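Local structure of HTH-type transcriptional repressor MdtR (Bacillus subtilis, 1S3J) at residues 81-86 with 93-98. The protein represses the multidrug resistance operon mdtRP by binding directly to its promoter region as a homodimeric MarR-family regulator. Residues are numbered along the deposited sequence; the frame is centred on the assembly and turned at random.
Sequences IARTHN and IDLSLT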
loop_
_atom_site.group_PDB
_atom_site.type_symbol
_atom_site.label_atom_id
_atom_site.label_comp_id
_atom_site.label_asym_id
_atom_site.label_seq_id
_atom_site.Cartn_x
_atom_site.Cartn_y
_atom_site.Cartn_z
ATOM N N ILE A 81 10.016 1.318 -23.354
ATOM C CA ILE A 81 8.818 1.402 -24.156
ATOM C C ILE A 81 9.097 2.186 -25.435
ATOM O O ILE A 81 10.093 2.907 -25.526
ATOM C CB ILE A 81 7.689 2.107 -23.387
ATOM C CG1 ILE A 81 8.025 3.580 -23.187
ATOM C CG2 ILE A 81 7.406 1.391 -22.061
ATOM C CD1 ILE A 81 6.862 4.378 -22.772
ATOM N N ALA A 82 8.182 2.064 -26.388
ATOM C CA ALA A 82 8.184 2.883 -27.595
ATOM C C ALA A 82 6.820 3.530 -27.743
ATOM O O ALA A 82 5.804 2.952 -27.342
ATOM C CB ALA A 82 8.516 2.030 -28.822
ATOM N N ARG A 83 6.810 4.744 -28.275
ATOM C CA ARG A 83 5.590 5.394 -28.674
ATOM C C ARG A 83 5.431 5.280 -30.176
ATOM O O ARG A 83 6.396 5.410 -30.909
ATOM C CB ARG A 83 5.600 6.877 -28.312
ATOM C CG ARG A 83 5.747 7.178 -26.855
ATOM C CD ARG A 83 5.436 8.599 -26.514
ATOM N NE ARG A 83 6.453 9.155 -25.632
ATOM C CZ ARG A 83 6.201 9.907 -24.574
ATOM N NH1 ARG A 83 4.951 10.236 -24.242
ATOM N NH2 ARG A 83 7.205 10.337 -23.837
ATOM N N THR A 84 4.197 5.055 -30.614
ATOM C CA THR A 84 3.823 5.013 -32.030
ATOM C C THR A 84 2.473 5.730 -32.226
ATOM O O THR A 84 1.711 5.935 -31.272
ATOM C CB THR A 84 3.763 3.547 -32.543
ATOM O OG1 THR A 84 3.009 2.704 -31.651
ATOM C CG2 THR A 84 5.191 2.914 -32.557
ATOM N N HIS A 85 2.197 6.156 -33.455
ATOM C CA HIS A 85 0.902 6.736 -33.769
ATOM C C HIS A 85 -0.115 5.621 -33.878
ATOM O O HIS A 85 0.188 4.523 -34.364
ATOM C CB HIS A 85 0.953 7.538 -35.063
ATOM C CG HIS A 85 1.952 8.653 -35.024
ATOM N ND1 HIS A 85 1.842 9.715 -34.152
ATOM C CD2 HIS A 85 3.099 8.849 -35.714
ATOM C CE1 HIS A 85 2.866 10.530 -34.325
ATOM N NE2 HIS A 85 3.640 10.030 -35.271
ATOM N N ASN A 86 -1.319 5.928 -33.417
ATOM C CA ASN A 86 -2.444 5.029 -33.465
ATOM C C ASN A 86 -2.903 4.936 -34.907
ATOM O O ASN A 86 -2.892 5.932 -35.619
ATOM C CB ASN A 86 -3.550 5.600 -32.583
ATOM C CG ASN A 86 -4.777 4.722 -32.516
ATOM O OD1 ASN A 86 -5.681 4.859 -33.329
ATOM N ND2 ASN A 86 -4.838 3.854 -31.510
ATOM N N ILE A 93 -1.453 8.622 -29.281
ATOM C CA ILE A 93 -0.194 7.911 -29.069
ATOM C C ILE A 93 -0.485 6.535 -28.455
ATOM O O ILE A 93 -1.182 6.447 -27.455
ATOM C CB ILE A 93 0.711 8.756 -28.129
ATOM C CG1 ILE A 93 0.910 10.186 -28.680
ATOM C CG2 ILE A 93 2.023 8.063 -27.863
ATOM C CD1 ILE A 93 1.473 10.282 -30.086
ATOM N N ASP A 94 0.019 5.466 -29.076
ATOM C CA ASP A 94 0.051 4.138 -28.445
ATOM C C ASP A 94 1.383 3.907 -27.770
ATOM O O ASP A 94 2.429 4.265 -28.323
ATOM C CB ASP A 94 -0.096 3.009 -29.449
ATOM C CG ASP A 94 -1.430 2.990 -30.130
ATOM O OD1 ASP A 94 -2.414 3.515 -29.565
ATOM O OD2 ASP A 94 -1.575 2.444 -31.244
ATOM N N LEU A 95 1.343 3.263 -26.605
ATOM C CA LEU A 95 2.541 2.719 -25.979
ATOM C C LEU A 95 2.657 1.209 -26.174
ATOM O O LEU A 95 1.662 0.512 -26.274
ATOM C CB LEU A 95 2.561 3.041 -24.481
ATOM C CG LEU A 95 2.481 4.528 -24.149
ATOM C CD1 LEU A 95 2.414 4.759 -22.649
ATOM C CD2 LEU A 95 3.662 5.260 -24.773
ATOM N N SER A 96 3.888 0.715 -26.193
ATOM C CA SER A 96 4.142 -0.715 -26.170
ATOM C C SER A 96 5.498 -1.019 -25.543
ATOM O O SER A 96 6.350 -0.127 -25.391
ATOM C CB SER A 96 4.036 -1.293 -27.588
ATOM O OG SER A 96 4.888 -0.584 -28.474
ATOM N N LEU A 97 5.713 -2.269 -25.148
ATOM C CA LEU A 97 7.030 -2.660 -24.605
ATOM C C LEU A 97 8.054 -2.823 -25.695
ATOM O O LEU A 97 7.745 -3.334 -26.751
ATOM C CB LEU A 97 6.941 -3.984 -23.859
ATOM C CG LEU A 97 5.977 -4.051 -22.686
ATOM C CD1 LEU A 97 5.873 -5.480 -22.242
ATOM C CD2 LEU A 97 6.469 -3.158 -21.554
ATOM N N THR A 98 9.288 -2.407 -25.426
ATOM C CA THR A 98 10.439 -2.845 -26.209
ATOM C C THR A 98 10.873 -4.218 -25.679
ATOM O O THR A 98 10.326 -4.704 -24.669
ATOM C CB THR A 98 11.597 -1.858 -26.069
ATOM O OG1 THR A 98 11.975 -1.740 -24.691
ATOM C CG2 THR A 98 11.195 -0.430 -26.478
HETATM O O HOH W 1 3.927 1.799 -29.048
HETATM O O HOH W 2 0.451 2.274 -32.931
#
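Ala82 and Ser96 trade both of their backbone hydrogen bonds (Ala82 N to Ser96 O 3.0 Å), and Thr84 and Asp94 do the same, with Asp94 N 2.8 Å from Thr84 O. These pairs make 81-85 and 93-97 the two antiparallel arms of the wing of a MarR winged helix-turn-helix. On the face carrying Thr84, Asp94 and Ser96, two waters extend the network. One takes hydrogen bonds from Thr84 OG1 and Ser96 OG and gives its own to Ala82 O and Asp94 O; the other is hydrogen-bonded to Thr84 OG1, His85 O and Asp94 OD2. Asn86 ND2 reaches the syn lone pair of Asp94 OD1, almost straight at 177°. OD1 lies in the amide plane, and the carboxylate is turned 76° from it. On the other face the aliphatic stem of Arg83 lies alongside Leu95, CG 3.5 Å from Leu95 CD2, while its CD packs on Ile93 CG2 at 3.7 Å. A bend at chi3 (-134°) then turns the guanidinium to a salt bridge with Asp73 of helix 65-77. Ile81 CD1 meets Leu95 CD2; Ile81 packs on helices 65-77 and 37-49, Leu95 on 37-49 and 54-61. Strand 93-97 lies between 81-85 and strand 51-53, with Thr98 capping helix 99-120.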